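Putative ribose 5-phosphate isomerase (Leishmania infantum, PDB 6FXW) probably interconverts ribose 5-phosphate and ribulose 5-phosphate in the pentose phosphate pathway, as a type B isomerase of the LacAB/RpiB family. Local coordinates at residues Lys6-Gly11 with Thr129-Glu134; Asp25-Ser30 with Asp125-Phe130; Asp51-Val56 with Ile76-Ala81; Glu58-Gly63 with Ala108-Ile113; Ala91-His96 with Gln100-His105. All coordinates share one frame; numbering follows the deposited sequence.

In the fold
All five contacts belong to one domain built on a five-stranded parallel sheet. Contacts 1 and 2 share helix 120-131 and touch through Leu131 and Val27, with their centres about 8 Å apart. Contacts 3 and 4 share helix 49-61, their centres about 10 Å apart; contacts 2 and 3 are farther separated, about 20 Å between centres, on opposite sides of the chain's centre. Strands 110-114 and 90-92, neighbours in the sheet, tie contact 4 to contact 5. Contact 1 spans the longest stretch of chain and encloses contacts 3, 4 and 5, bringing the first strand to the end of helix 120-131. Contacts 3 and 5 touch the third subunit, and contacts 2 and 5 the second, so these regions also form subunit interfaces.

Contact 1 (Lys6-Gly11 with Thr129-Glu134); sequences KRVALG and TFLTTE
Strand residue Lys6 and Leu131, near the C-terminal end of helix 120-131, have the closest CA atoms, 7.5 Å apart, and no direct hydrogen bond crosses between the two segments. The apolar part is a single tip-to-tip meeting: Val8 CG2 lies 3.9 Å from Leu131 CD2. Val8 has CG1 anti to the backbone N (chi1 177°), which leaves CG2 as the methyl that faces the leucine. Lys6 adds the polar part. Its chain bends at chi2 and at both torsions beyond, bringing NZ near the end of the helix, 4.0 Å from Leu131 O. There Lys6 NZ forms a long salt bridge of 3.7 Å to Glu134 OE1, the two side chains crossing obliquely. A water extends this polar edge: it donates to Phe130 O at 2.9 Å and accepts only a weak bond from Lys6 NZ. The lysine thus meets the helix end through a long salt bridge and a weakly held water. Thr129 O accepts two donors from opposite faces of its carbonyl plane, Thr132 N and Thr133 OG1. Glu134 has a second, weak ion pair with Arg103 of helix 96-104. In the sheet, strand 6-12 runs between strands 33-38 and 67-72; Lys6 and Val8 also touch Thr67, while Leu131 packs on Ala32 and Phe130 on Thr67 and on Ser102 and Arg103 of helix 96-104.

Contact 2 (Asp25-Ser30 with Asp125-Phe130); sequences DMVNAS and DIIETF
Val27 and Ser30 meet Ile127 and Glu128 directly, while Met26, before them in sequence, is linked through its backbone carbonyl: one water donates both to Met26 O at 2.8 Å and to Glu128 OE2 at 2.6 Å. The glutamate chain is extended beyond CG (chi2 -179°), and this carries its carboxylate out to the bridging water. Val27 makes the apolar contact: its CG2 lies 3.9 Å from Ile127 CG2, the two branched side chains crossing at about a right angle. The CA atoms of Val27 and Ile127 are 6.8 Å apart. At Ser30 the approach tightens to 5.6 Å between its CA and that of Glu128. Ser30 CB rests against the aliphatic CG of Glu128, while Ser30 OG turns back to donate to Val27 O at 2.8 Å. That carbonyl also takes the N-H of Ser30, and OG has a further bond with Ala32 N, so the serine hydroxyl is tied to the backbone on both sides of it in sequence. On the sheet side, Val27 touches Ala33 and Val36, and Ile127 touches Leu111. Two helices side by side over a parallel sheet, with aliphatic side chains between them, are characteristic of a Rossmann-like alpha/beta fold.

Contact 3 (Asp51-Val56 with Ile76-Ala81); sequences DYAAQV and IGMSIA
Ala53 has more surface buried here than any other residue, because its methyl points at helix 76-83 and meets two of its side chains. Ala53 CB is 3.8 Å from Ala81 CB and 3.9 Å from Met78 SD, which places it against residues one turn apart on the partner helix. The CA atoms of Ala53 and Met78 come within 5.9 Å, and a single methyl makes the side-chain contact at Ala53. The axes of the two short segments pass 9.1 Å apart and cross at -53°. Both helices pack on the same face of the parallel sheet of this Rossmann-like domain, with Leu70 of strand 67-72 touching both Ala53 and Met78. Met78 is bent at chi2 (-59°), which turns its sulfur and terminal methyl toward helix 49-61; Met78 CE then lies 4.4 Å from Tyr52 CB, at the looser margin. Ala81 also packs on Ile148 of the third subunit, whose Lys147 forms a salt bridge with Asp51.

Contact 4 (Glu58-Gly63 with Ala108-Ile113); sequences EAILKG and AHILCI. With SO4 (sulfate ion), chain C.
Ile60 and Ile110 provide the apolar contact, their side chains crossing at a slant. Ile60 CD1 lies 3.5 Å from Ile110 CG1 and 3.8 Å from Ile110 CD1, so one terminal methyl of the helix residue makes the whole approach. The same methyl skirts the backbone of the preceding residue, with Ile60 CD1 4.2 Å from His109 O. Helix 49-61 thereby packs its C-terminal end against the start of strand 110-114, one of the helix-on-sheet interfaces of this parallel alpha/beta domain, where Ile110 also touches Leu70 of strand 67-72. Hydrogen bonding concentrates on His109. His109 NE2 donates to O2 of a sulfate ion at 2.8 Å, nearly straight at 169°, with the oxygen at the ring edge and in the ring plane. ND1 is bonded to Arg89 N, so both ring nitrogens have partners and the ring's rotation is fixed; the carbonyl of His109 is taken by Thr67 OG1. Arg89 NH1 binds the sulfate as well. The ion probably comes from the crystallisation liquor. Backbone bonds shape the helix end: Gly63, with its positive phi of 75°, forms a Schellman motif, in which Gly63 N donates to Ile60 O at 3.0 Å.

Contact 5 (Ala91-His96 with Gln100-His105); sequences ALCYDH and QLSRQH
The His96 ring and the Gln100 amide stand nearly perpendicular, their planes 87° apart. Gln100 OE1 approaches the ring obliquely, 3.9 Å from His96 NE2, and forms no hydrogen bond with it. The ring is held elsewhere: ND1 bonds Asp125 OD1, and His96 of the second subunit stacks on it. The other end of the same amide, Gln100 NE2, donates to Gln104 OE1 at 3.0 Å; that oxygen lies in the Gln100 amide plane, while NE2 stands well above the carbonyl plane of Gln104. One face of the Tyr94 ring carries Asp95 OD1, and the ring stacks with Tyr94 of the third subunit. Leu101 CD2 lies over one face of His105. These residues belong to the beta-alpha-beta unit of strand 90-92, helix 96-104 and strand 110-114, with Asp95 as N-cap of the helix. Its first turn includes Gln100 N donating to His96 O at 2.9 Å. The helix then presses on the strand: Ala91 CB and Ser102 CB are only 3.5 Å apart, a tight fit. Cys93 SG lies 3.6 Å from Ser102 OG, which is bonded to Ala99 O.

Contact 1 (Lys6-Gly11 with Thr129-Glu134)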
# COMPACT_ATOMS: atom_id res chain seq x y z
N LYS A 6 -3.25 12.83 -24.00
CA LYS A 6 -4.18 13.67 -23.27
C LYS A 6 -3.55 14.97 -22.82
O LYS A 6 -2.34 15.06 -22.59
CB LYS A 6 -4.49 12.95 -21.93
CG LYS A 6 -5.15 11.57 -21.95
CD LYS A 6 -6.50 11.63 -22.64
CE LYS A 6 -7.57 10.75 -21.99
NZ LYS A 6 -7.04 9.46 -21.44
N ARG A 7 -4.40 15.99 -22.68
CA ARG A 7 -4.01 17.29 -22.12
C ARG A 7 -4.26 17.22 -20.61
O ARG A 7 -5.40 16.97 -20.23
CB ARG A 7 -4.79 18.44 -22.67
CG ARG A 7 -4.34 18.73 -24.08
CD ARG A 7 -5.21 19.85 -24.69
NE ARG A 7 -5.21 21.11 -23.99
CZ ARG A 7 -4.27 22.08 -24.17
NH1 ARG A 7 -3.24 21.92 -25.01
NH2 ARG A 7 -4.36 23.24 -23.56
N VAL A 8 -3.20 17.37 -19.83
CA VAL A 8 -3.23 17.07 -18.37
C VAL A 8 -3.09 18.38 -17.60
O VAL A 8 -2.08 19.14 -17.77
CB VAL A 8 -2.12 16.09 -18.01
CG1 VAL A 8 -2.15 15.89 -16.47
CG2 VAL A 8 -2.24 14.78 -18.80
N ALA A 9 -3.99 18.65 -16.69
CA ALA A 9 -3.86 19.69 -15.71
C ALA A 9 -3.40 19.08 -14.37
O ALA A 9 -4.08 18.21 -13.85
CB ALA A 9 -5.19 20.41 -15.51
N LEU A 10 -2.31 19.59 -13.87
CA LEU A 10 -1.70 19.10 -12.62
C LEU A 10 -1.87 20.17 -11.58
O LEU A 10 -1.34 21.30 -11.75
CB LEU A 10 -0.20 18.80 -12.80
CG LEU A 10 0.57 18.53 -11.52
CD1 LEU A 10 0.16 17.20 -10.94
CD2 LEU A 10 2.10 18.49 -11.74
N GLY A 11 -2.53 19.89 -10.48
CA GLY A 11 -2.68 20.84 -9.36
C GLY A 11 -2.18 20.23 -8.08
O GLY A 11 -2.23 19.00 -7.89
N THR A 129 -0.13 4.51 -15.60
CA THR A 129 -1.26 3.63 -15.73
C THR A 129 -2.54 4.44 -15.93
O THR A 129 -3.34 4.15 -16.77
CB THR A 129 -1.33 2.77 -14.51
OG1 THR A 129 -0.08 2.04 -14.41
CG2 THR A 129 -2.55 1.82 -14.60
N PHE A 130 -2.74 5.46 -15.10
CA PHE A 130 -3.97 6.28 -15.21
C PHE A 130 -4.14 6.91 -16.56
O PHE A 130 -5.23 6.96 -17.14
CB PHE A 130 -3.95 7.35 -14.11
CG PHE A 130 -5.22 8.13 -13.98
CD1 PHE A 130 -6.26 7.68 -13.19
CD2 PHE A 130 -5.38 9.33 -14.63
CE1 PHE A 130 -7.39 8.39 -12.98
CE2 PHE A 130 -6.56 10.04 -14.47
CZ PHE A 130 -7.59 9.56 -13.68
N LEU A 131 -3.00 7.44 -17.05
CA LEU A 131 -3.07 8.10 -18.37
C LEU A 131 -3.19 7.19 -19.58
O LEU A 131 -3.54 7.69 -20.69
CB LEU A 131 -1.83 8.97 -18.58
CG LEU A 131 -1.67 10.17 -17.64
CD1 LEU A 131 -0.32 10.95 -17.83
CD2 LEU A 131 -2.90 11.10 -17.66
N THR A 132 -2.90 5.92 -19.43
CA THR A 132 -2.97 5.00 -20.55
C THR A 132 -4.03 3.95 -20.48
O THR A 132 -3.98 2.97 -21.22
CB THR A 132 -1.62 4.33 -20.75
OG1 THR A 132 -1.20 3.60 -19.57
CG2 THR A 132 -0.48 5.34 -20.96
N THR A 133 -4.96 4.04 -19.54
CA THR A 133 -5.99 3.04 -19.37
C THR A 133 -7.32 3.66 -19.80
O THR A 133 -7.70 4.74 -19.43
CB THR A 133 -6.05 2.49 -17.92
OG1 THR A 133 -4.79 1.98 -17.54
CG2 THR A 133 -7.10 1.40 -17.79
N GLU A 134 -8.05 2.91 -20.63
CA GLU A 134 -9.39 3.32 -21.09
C GLU A 134 -10.50 2.65 -20.34
O GLU A 134 -10.29 1.54 -19.78
CB GLU A 134 -9.51 3.04 -22.59
CG GLU A 134 -8.74 4.09 -23.41
CD GLU A 134 -9.27 5.52 -23.23
OE1 GLU A 134 -8.78 6.34 -22.35
OE2 GLU A 134 -10.22 5.85 -24.00
O HOH W 1 -6.47 9.38 -18.15

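Contact 2 (Asp25-Ser30 with Asp125-Phe130)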
# COMPACT_ATOMS: atom_id res chain seq x y z
N ASP A 25 7.61 16.18 -14.82
CA ASP A 25 8.53 15.42 -15.68
C ASP A 25 8.06 14.02 -15.95
O ASP A 25 8.14 13.49 -17.08
CB ASP A 25 9.94 15.35 -15.08
CG ASP A 25 10.65 16.68 -15.07
OD1 ASP A 25 10.23 17.59 -15.76
OD2 ASP A 25 11.55 16.85 -14.25
N MET A 26 7.54 13.34 -14.94
CA MET A 26 6.89 12.01 -15.15
C MET A 26 5.74 11.97 -16.11
O MET A 26 5.56 11.02 -16.90
CB MET A 26 6.41 11.39 -13.83
CG MET A 26 7.47 11.21 -12.84
SD MET A 26 6.72 10.63 -11.25
CE MET A 26 8.23 10.15 -10.75
N VAL A 27 4.87 12.99 -16.02
CA VAL A 27 3.77 13.08 -16.88
C VAL A 27 4.29 13.21 -18.33
O VAL A 27 3.81 12.53 -19.23
CB VAL A 27 2.84 14.24 -16.53
CG1 VAL A 27 1.72 14.33 -17.56
CG2 VAL A 27 2.28 14.06 -15.12
N ASN A 28 5.22 14.11 -18.55
CA ASN A 28 5.76 14.33 -19.90
C ASN A 28 6.45 13.05 -20.40
O ASN A 28 6.26 12.62 -21.56
CB ASN A 28 6.72 15.52 -19.85
CG ASN A 28 5.99 16.86 -19.93
OD1 ASN A 28 5.05 17.01 -20.72
ND2 ASN A 28 6.38 17.80 -19.09
N ALA A 29 7.16 12.38 -19.51
CA ALA A 29 7.96 11.20 -19.93
C ALA A 29 7.09 9.99 -20.15
O ALA A 29 7.54 8.97 -20.72
CB ALA A 29 9.01 10.92 -18.90
N SER A 30 5.83 10.06 -19.78
CA SER A 30 4.96 8.92 -19.90
C SER A 30 4.64 8.60 -21.37
O SER A 30 4.15 7.52 -21.65
CB SER A 30 3.64 9.18 -19.17
OG SER A 30 2.80 10.05 -19.91
N ASP A 125 4.34 4.95 -11.60
CA ASP A 125 3.48 3.89 -12.10
C ASP A 125 2.04 4.26 -12.10
O ASP A 125 1.29 3.97 -13.03
CB ASP A 125 3.71 2.61 -11.27
CG ASP A 125 2.70 1.46 -11.58
OD1 ASP A 125 2.54 1.10 -12.74
OD2 ASP A 125 2.31 0.89 -10.54
N ILE A 126 1.59 4.94 -11.05
CA ILE A 126 0.19 5.34 -10.96
C ILE A 126 -0.15 6.26 -12.15
O ILE A 126 -1.20 6.10 -12.81
CB ILE A 126 -0.12 6.03 -9.63
CG1 ILE A 126 0.01 5.10 -8.41
CG2 ILE A 126 -1.49 6.70 -9.64
CD1 ILE A 126 -0.00 5.78 -7.06
N ILE A 127 0.70 7.28 -12.35
CA ILE A 127 0.46 8.26 -13.40
C ILE A 127 0.45 7.60 -14.75
O ILE A 127 -0.50 7.82 -15.53
CB ILE A 127 1.47 9.40 -13.27
CG1 ILE A 127 1.18 10.27 -12.06
CG2 ILE A 127 1.45 10.29 -14.51
CD1 ILE A 127 2.21 11.40 -11.76
N GLU A 128 1.49 6.80 -15.04
CA GLU A 128 1.55 6.17 -16.35
C GLU A 128 0.35 5.26 -16.60
O GLU A 128 -0.23 5.31 -17.66
CB GLU A 128 2.81 5.37 -16.46
CG GLU A 128 4.03 6.23 -16.59
CD GLU A 128 5.37 5.55 -16.73
OE1 GLU A 128 5.42 4.32 -16.52
OE2 GLU A 128 6.38 6.30 -16.93
N THR A 129 -0.13 4.51 -15.60
CA THR A 129 -1.26 3.63 -15.73
C THR A 129 -2.54 4.44 -15.93
O THR A 129 -3.34 4.15 -16.77
CB THR A 129 -1.33 2.77 -14.51
OG1 THR A 129 -0.08 2.04 -14.41
CG2 THR A 129 -2.55 1.82 -14.60
N PHE A 130 -2.74 5.46 -15.10
CA PHE A 130 -3.97 6.28 -15.21
C PHE A 130 -4.14 6.91 -16.56
O PHE A 130 -5.23 6.96 -17.14
CB PHE A 130 -3.95 7.35 -14.11
CG PHE A 130 -5.22 8.13 -13.98
CD1 PHE A 130 -6.26 7.68 -13.19
CD2 PHE A 130 -5.38 9.33 -14.63
CE1 PHE A 130 -7.39 8.39 -12.98
CE2 PHE A 130 -6.56 10.04 -14.47
CZ PHE A 130 -7.59 9.56 -13.68
O HOH W 2 7.07 8.73 -16.44

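Contact 3 (Asp51-Val56 with Ile76-Ala81)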
# COMPACT_ATOMS: atom_id res chain seq x y z
N ASP A 51 -8.68 24.97 -3.14
CA ASP A 51 -8.57 26.00 -4.16
C ASP A 51 -7.91 25.49 -5.47
O ASP A 51 -8.30 25.93 -6.58
CB ASP A 51 -7.81 27.20 -3.64
CG ASP A 51 -8.50 27.92 -2.43
OD1 ASP A 51 -9.76 28.00 -2.46
OD2 ASP A 51 -7.80 28.34 -1.48
N TYR A 52 -6.92 24.62 -5.34
CA TYR A 52 -6.25 24.05 -6.48
C TYR A 52 -7.00 22.89 -7.11
O TYR A 52 -6.99 22.76 -8.34
CB TYR A 52 -4.81 23.68 -6.04
CG TYR A 52 -4.02 24.95 -5.66
CD1 TYR A 52 -3.40 25.69 -6.61
CD2 TYR A 52 -4.05 25.43 -4.39
CE1 TYR A 52 -2.78 26.88 -6.27
CE2 TYR A 52 -3.45 26.63 -4.06
CZ TYR A 52 -2.85 27.34 -5.01
OH TYR A 52 -2.25 28.54 -4.72
N ALA A 53 -7.74 22.12 -6.29
CA ALA A 53 -8.68 21.20 -6.85
C ALA A 53 -9.64 21.89 -7.80
O ALA A 53 -9.89 21.45 -8.92
CB ALA A 53 -9.47 20.53 -5.76
N ALA A 54 -10.14 23.07 -7.36
CA ALA A 54 -11.11 23.80 -8.18
C ALA A 54 -10.49 24.26 -9.48
O ALA A 54 -11.15 24.19 -10.55
CB ALA A 54 -11.66 24.96 -7.36
N GLN A 55 -9.27 24.76 -9.47
CA GLN A 55 -8.58 25.13 -10.70
C GLN A 55 -8.54 24.04 -11.72
O GLN A 55 -8.84 24.21 -12.92
CB GLN A 55 -7.16 25.72 -10.50
CG GLN A 55 -7.07 27.02 -9.79
CD GLN A 55 -5.69 27.64 -9.87
OE1 GLN A 55 -5.11 27.94 -8.82
NE2 GLN A 55 -5.14 27.86 -11.11
N VAL A 56 -8.17 22.85 -11.29
CA VAL A 56 -8.02 21.71 -12.21
C VAL A 56 -9.43 21.28 -12.72
O VAL A 56 -9.65 20.97 -13.91
CB VAL A 56 -7.32 20.53 -11.49
CG1 VAL A 56 -7.37 19.28 -12.31
CG2 VAL A 56 -5.86 20.86 -11.30
N ILE A 76 -6.45 12.62 -0.22
CA ILE A 76 -7.85 12.43 0.23
C ILE A 76 -8.60 13.81 0.11
O ILE A 76 -9.71 13.84 -0.41
CB ILE A 76 -7.89 11.95 1.67
CG1 ILE A 76 -7.32 10.52 1.78
CG2 ILE A 76 -9.32 11.97 2.22
CD1 ILE A 76 -7.02 10.16 3.21
N GLY A 77 -7.97 14.87 0.58
CA GLY A 77 -8.64 16.16 0.46
C GLY A 77 -8.94 16.52 -0.98
O GLY A 77 -10.00 17.03 -1.33
N MET A 78 -7.96 16.30 -1.85
CA MET A 78 -8.17 16.48 -3.28
C MET A 78 -9.31 15.71 -3.82
O MET A 78 -10.16 16.23 -4.61
CB MET A 78 -6.87 16.19 -4.05
CG MET A 78 -5.76 17.19 -3.82
SD MET A 78 -6.26 18.86 -4.28
CE MET A 78 -4.66 19.64 -4.43
N SER A 79 -9.42 14.45 -3.43
CA SER A 79 -10.53 13.58 -3.87
C SER A 79 -11.88 14.12 -3.44
O SER A 79 -12.82 14.17 -4.26
CB SER A 79 -10.38 12.13 -3.37
OG SER A 79 -11.63 11.37 -3.39
N ILE A 80 -11.95 14.52 -2.19
CA ILE A 80 -13.22 15.06 -1.70
C ILE A 80 -13.60 16.35 -2.42
O ILE A 80 -14.70 16.46 -2.94
CB ILE A 80 -13.17 15.28 -0.18
CG1 ILE A 80 -12.97 13.91 0.54
CG2 ILE A 80 -14.46 15.91 0.30
CD1 ILE A 80 -12.50 14.04 1.94
N ALA A 81 -12.67 17.28 -2.44
CA ALA A 81 -12.97 18.59 -3.04
C ALA A 81 -13.32 18.45 -4.54
O ALA A 81 -14.29 19.05 -5.03
CB ALA A 81 -11.79 19.47 -2.90

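Contact 4 (Glu58-Gly63 with Ala108-Ile113)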
# COMPACT_ATOMS: atom_id res chain seq x y z
N GLU A 58 -12.07 23.09 -13.00
CA GLU A 58 -12.61 24.07 -13.94
C GLU A 58 -11.88 23.96 -15.25
O GLU A 58 -12.54 24.08 -16.33
CB GLU A 58 -12.50 25.49 -13.39
CG GLU A 58 -13.73 25.88 -12.61
CD GLU A 58 -15.06 25.90 -13.40
OE1 GLU A 58 -16.13 25.73 -12.74
OE2 GLU A 58 -15.06 26.10 -14.67
N ALA A 59 -10.58 23.69 -15.29
CA ALA A 59 -9.86 23.45 -16.57
C ALA A 59 -10.48 22.35 -17.37
O ALA A 59 -10.60 22.44 -18.60
CB ALA A 59 -8.39 23.19 -16.34
N ILE A 60 -10.82 21.25 -16.71
CA ILE A 60 -11.46 20.15 -17.39
C ILE A 60 -12.86 20.53 -17.90
O ILE A 60 -13.20 20.27 -19.07
CB ILE A 60 -11.52 18.92 -16.49
CG1 ILE A 60 -10.09 18.42 -16.22
CG2 ILE A 60 -12.36 17.83 -17.06
CD1 ILE A 60 -9.96 17.45 -15.07
N LEU A 61 -13.66 21.15 -17.04
CA LEU A 61 -15.00 21.48 -17.42
C LEU A 61 -15.10 22.49 -18.60
O LEU A 61 -16.07 22.43 -19.36
CB LEU A 61 -15.77 21.97 -16.20
CG LEU A 61 -15.98 20.84 -15.18
CD1 LEU A 61 -16.51 21.45 -13.90
CD2 LEU A 61 -16.85 19.71 -15.64
N LYS A 62 -14.10 23.33 -18.69
CA LYS A 62 -14.04 24.33 -19.78
C LYS A 62 -13.34 23.77 -21.00
O LYS A 62 -13.22 24.55 -21.98
CB LYS A 62 -13.24 25.52 -19.33
CG LYS A 62 -13.85 26.36 -18.28
CD LYS A 62 -12.95 27.63 -18.13
CE LYS A 62 -11.42 27.41 -18.09
NZ LYS A 62 -10.71 28.55 -17.36
N GLY A 63 -12.86 22.55 -20.97
CA GLY A 63 -12.16 21.95 -22.12
C GLY A 63 -10.78 22.45 -22.35
O GLY A 63 -10.24 22.26 -23.49
N ALA A 108 -12.62 7.72 -14.37
CA ALA A 108 -12.35 8.94 -13.63
C ALA A 108 -11.66 10.00 -14.48
O ALA A 108 -10.80 9.67 -15.34
CB ALA A 108 -11.43 8.69 -12.43
N HIS A 109 -12.07 11.22 -14.31
CA HIS A 109 -11.39 12.37 -14.93
C HIS A 109 -10.14 12.79 -14.28
O HIS A 109 -9.25 13.34 -14.94
CB HIS A 109 -12.30 13.62 -14.92
CG HIS A 109 -13.65 13.42 -15.51
ND1 HIS A 109 -14.72 12.98 -14.72
CD2 HIS A 109 -14.15 13.56 -16.79
CE1 HIS A 109 -15.80 12.86 -15.50
NE2 HIS A 109 -15.49 13.20 -16.76
N ILE A 110 -10.06 12.58 -12.96
CA ILE A 110 -8.96 13.14 -12.12
C ILE A 110 -8.37 12.04 -11.28
O ILE A 110 -9.12 11.25 -10.67
CB ILE A 110 -9.43 14.32 -11.25
CG1 ILE A 110 -9.93 15.51 -12.15
CG2 ILE A 110 -8.29 14.78 -10.32
CD1 ILE A 110 -10.38 16.70 -11.40
N LEU A 111 -7.07 11.98 -11.29
CA LEU A 111 -6.27 11.11 -10.45
C LEU A 111 -5.90 11.94 -9.22
O LEU A 111 -5.27 13.01 -9.37
CB LEU A 111 -5.05 10.71 -11.19
CG LEU A 111 -3.87 10.11 -10.40
CD1 LEU A 111 -4.31 8.77 -9.72
CD2 LEU A 111 -2.68 9.97 -11.32
N CYS A 112 -6.13 11.42 -8.00
CA CYS A 112 -5.73 12.06 -6.76
C CYS A 112 -4.68 11.19 -6.07
O CYS A 112 -4.88 10.01 -5.94
CB CYS A 112 -6.91 12.25 -5.87
SG CYS A 112 -8.17 13.34 -6.57
N ILE A 113 -3.56 11.78 -5.76
CA ILE A 113 -2.43 11.07 -5.14
C ILE A 113 -1.90 11.84 -3.91
O ILE A 113 -2.01 13.12 -3.81
CB ILE A 113 -1.30 10.79 -6.10
CG1 ILE A 113 -0.86 12.08 -6.75
CG2 ILE A 113 -1.79 9.79 -7.13
CD1 ILE A 113 0.39 11.85 -7.68
S SO4 C . -18.30 11.99 -18.67
O1 SO4 C . -17.36 10.83 -18.84
O2 SO4 C . -17.47 13.28 -18.72
O3 SO4 C . -19.26 11.94 -19.83
O4 SO4 C . -19.16 11.95 -17.46

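Contact 5 (Ala91-His96 with Gln100-His105)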
# COMPACT_ATOMS: atom_id res chain seq x y z
N ALA A 91 -10.56 10.15 -8.52
CA ALA A 91 -10.18 8.87 -7.90
C ALA A 91 -8.90 8.94 -7.13
O ALA A 91 -7.81 9.22 -7.71
CB ALA A 91 -10.00 7.81 -8.97
N LEU A 92 -8.95 8.64 -5.86
CA LEU A 92 -7.72 8.48 -5.08
C LEU A 92 -7.07 7.13 -5.41
O LEU A 92 -7.70 6.09 -5.23
CB LEU A 92 -8.02 8.63 -3.59
CG LEU A 92 -6.81 8.71 -2.67
CD1 LEU A 92 -7.16 9.17 -1.28
CD2 LEU A 92 -6.30 7.23 -2.50
N CYS A 93 -5.86 7.16 -5.90
CA CYS A 93 -5.12 5.97 -6.26
C CYS A 93 -3.78 5.95 -5.58
O CYS A 93 -3.15 7.00 -5.32
CB CYS A 93 -4.89 5.84 -7.75
SG CYS A 93 -6.41 5.91 -8.74
N TYR A 94 -3.34 4.75 -5.20
CA TYR A 94 -2.09 4.58 -4.48
C TYR A 94 -1.27 3.40 -4.99
O TYR A 94 -0.25 3.09 -4.39
CB TYR A 94 -2.42 4.33 -3.00
CG TYR A 94 -3.28 3.14 -2.72
CD1 TYR A 94 -4.64 3.27 -2.76
CD2 TYR A 94 -2.75 1.93 -2.46
CE1 TYR A 94 -5.45 2.16 -2.48
CE2 TYR A 94 -3.58 0.79 -2.29
CZ TYR A 94 -4.93 0.99 -2.31
OH TYR A 94 -5.75 -0.13 -2.05
N ASP A 95 -1.71 2.76 -6.04
CA ASP A 95 -0.98 1.70 -6.65
C ASP A 95 -1.44 1.49 -8.08
O ASP A 95 -2.33 2.18 -8.61
CB ASP A 95 -1.08 0.43 -5.79
CG ASP A 95 -2.33 -0.29 -6.05
OD1 ASP A 95 -3.41 0.25 -6.36
OD2 ASP A 95 -2.24 -1.54 -6.02
N HIS A 96 -0.88 0.47 -8.73
CA HIS A 96 -1.19 0.17 -10.13
C HIS A 96 -2.63 -0.25 -10.28
O HIS A 96 -3.34 0.13 -11.27
CB HIS A 96 -0.24 -0.93 -10.61
CG HIS A 96 -0.32 -1.21 -12.06
ND1 HIS A 96 0.54 -0.64 -12.97
CD2 HIS A 96 -1.15 -2.01 -12.78
CE1 HIS A 96 0.30 -1.16 -14.17
NE2 HIS A 96 -0.76 -1.96 -14.09
N GLN A 100 -5.45 1.58 -12.53
CA GLN A 100 -6.09 0.91 -13.66
C GLN A 100 -7.59 0.86 -13.55
O GLN A 100 -8.31 1.24 -14.48
CB GLN A 100 -5.53 -0.51 -13.75
CG GLN A 100 -6.13 -1.30 -14.88
CD GLN A 100 -5.58 -2.76 -14.88
OE1 GLN A 100 -4.46 -2.97 -14.55
NE2 GLN A 100 -6.39 -3.72 -15.28
N LEU A 101 -8.11 0.44 -12.38
CA LEU A 101 -9.58 0.30 -12.20
C LEU A 101 -10.33 1.62 -12.07
O LEU A 101 -11.48 1.72 -12.51
CB LEU A 101 -9.86 -0.62 -11.05
CG LEU A 101 -9.38 -2.02 -11.24
CD1 LEU A 101 -9.63 -2.90 -10.06
CD2 LEU A 101 -10.05 -2.68 -12.45
N SER A 102 -9.64 2.71 -11.64
CA SER A 102 -10.24 4.03 -11.55
C SER A 102 -10.63 4.47 -12.99
O SER A 102 -11.58 5.22 -13.12
CB SER A 102 -9.33 5.06 -10.99
OG SER A 102 -8.27 5.39 -11.83
N ARG A 103 -9.88 4.01 -13.99
CA ARG A 103 -10.18 4.27 -15.39
C ARG A 103 -11.10 3.20 -15.98
O ARG A 103 -12.16 3.52 -16.54
CB ARG A 103 -8.88 4.34 -16.16
CG ARG A 103 -7.94 5.47 -15.76
CD ARG A 103 -8.47 6.86 -16.05
NE ARG A 103 -8.69 6.95 -17.46
CZ ARG A 103 -9.82 7.26 -18.10
NH1 ARG A 103 -10.92 7.70 -17.48
NH2 ARG A 103 -9.88 7.14 -19.43
N GLN A 104 -10.76 1.92 -15.82
CA GLN A 104 -11.56 0.80 -16.42
C GLN A 104 -12.97 0.78 -15.97
O GLN A 104 -13.93 0.56 -16.74
CB GLN A 104 -10.87 -0.53 -16.18
CG GLN A 104 -9.63 -0.74 -16.99
CD GLN A 104 -9.13 -2.14 -16.97
OE1 GLN A 104 -9.16 -2.82 -15.98
NE2 GLN A 104 -8.69 -2.58 -18.12
N HIS A 105 -13.16 0.98 -14.65
CA HIS A 105 -14.48 0.89 -14.05
C HIS A 105 -15.09 2.22 -13.82
O HIS A 105 -16.25 2.46 -14.18
CB HIS A 105 -14.40 0.12 -12.71
CG HIS A 105 -14.08 -1.30 -12.89
ND1 HIS A 105 -13.90 -2.14 -11.79
CD2 HIS A 105 -13.83 -2.04 -13.99
CE1 HIS A 105 -13.57 -3.34 -12.24
NE2 HIS A 105 -13.53 -3.33 -13.57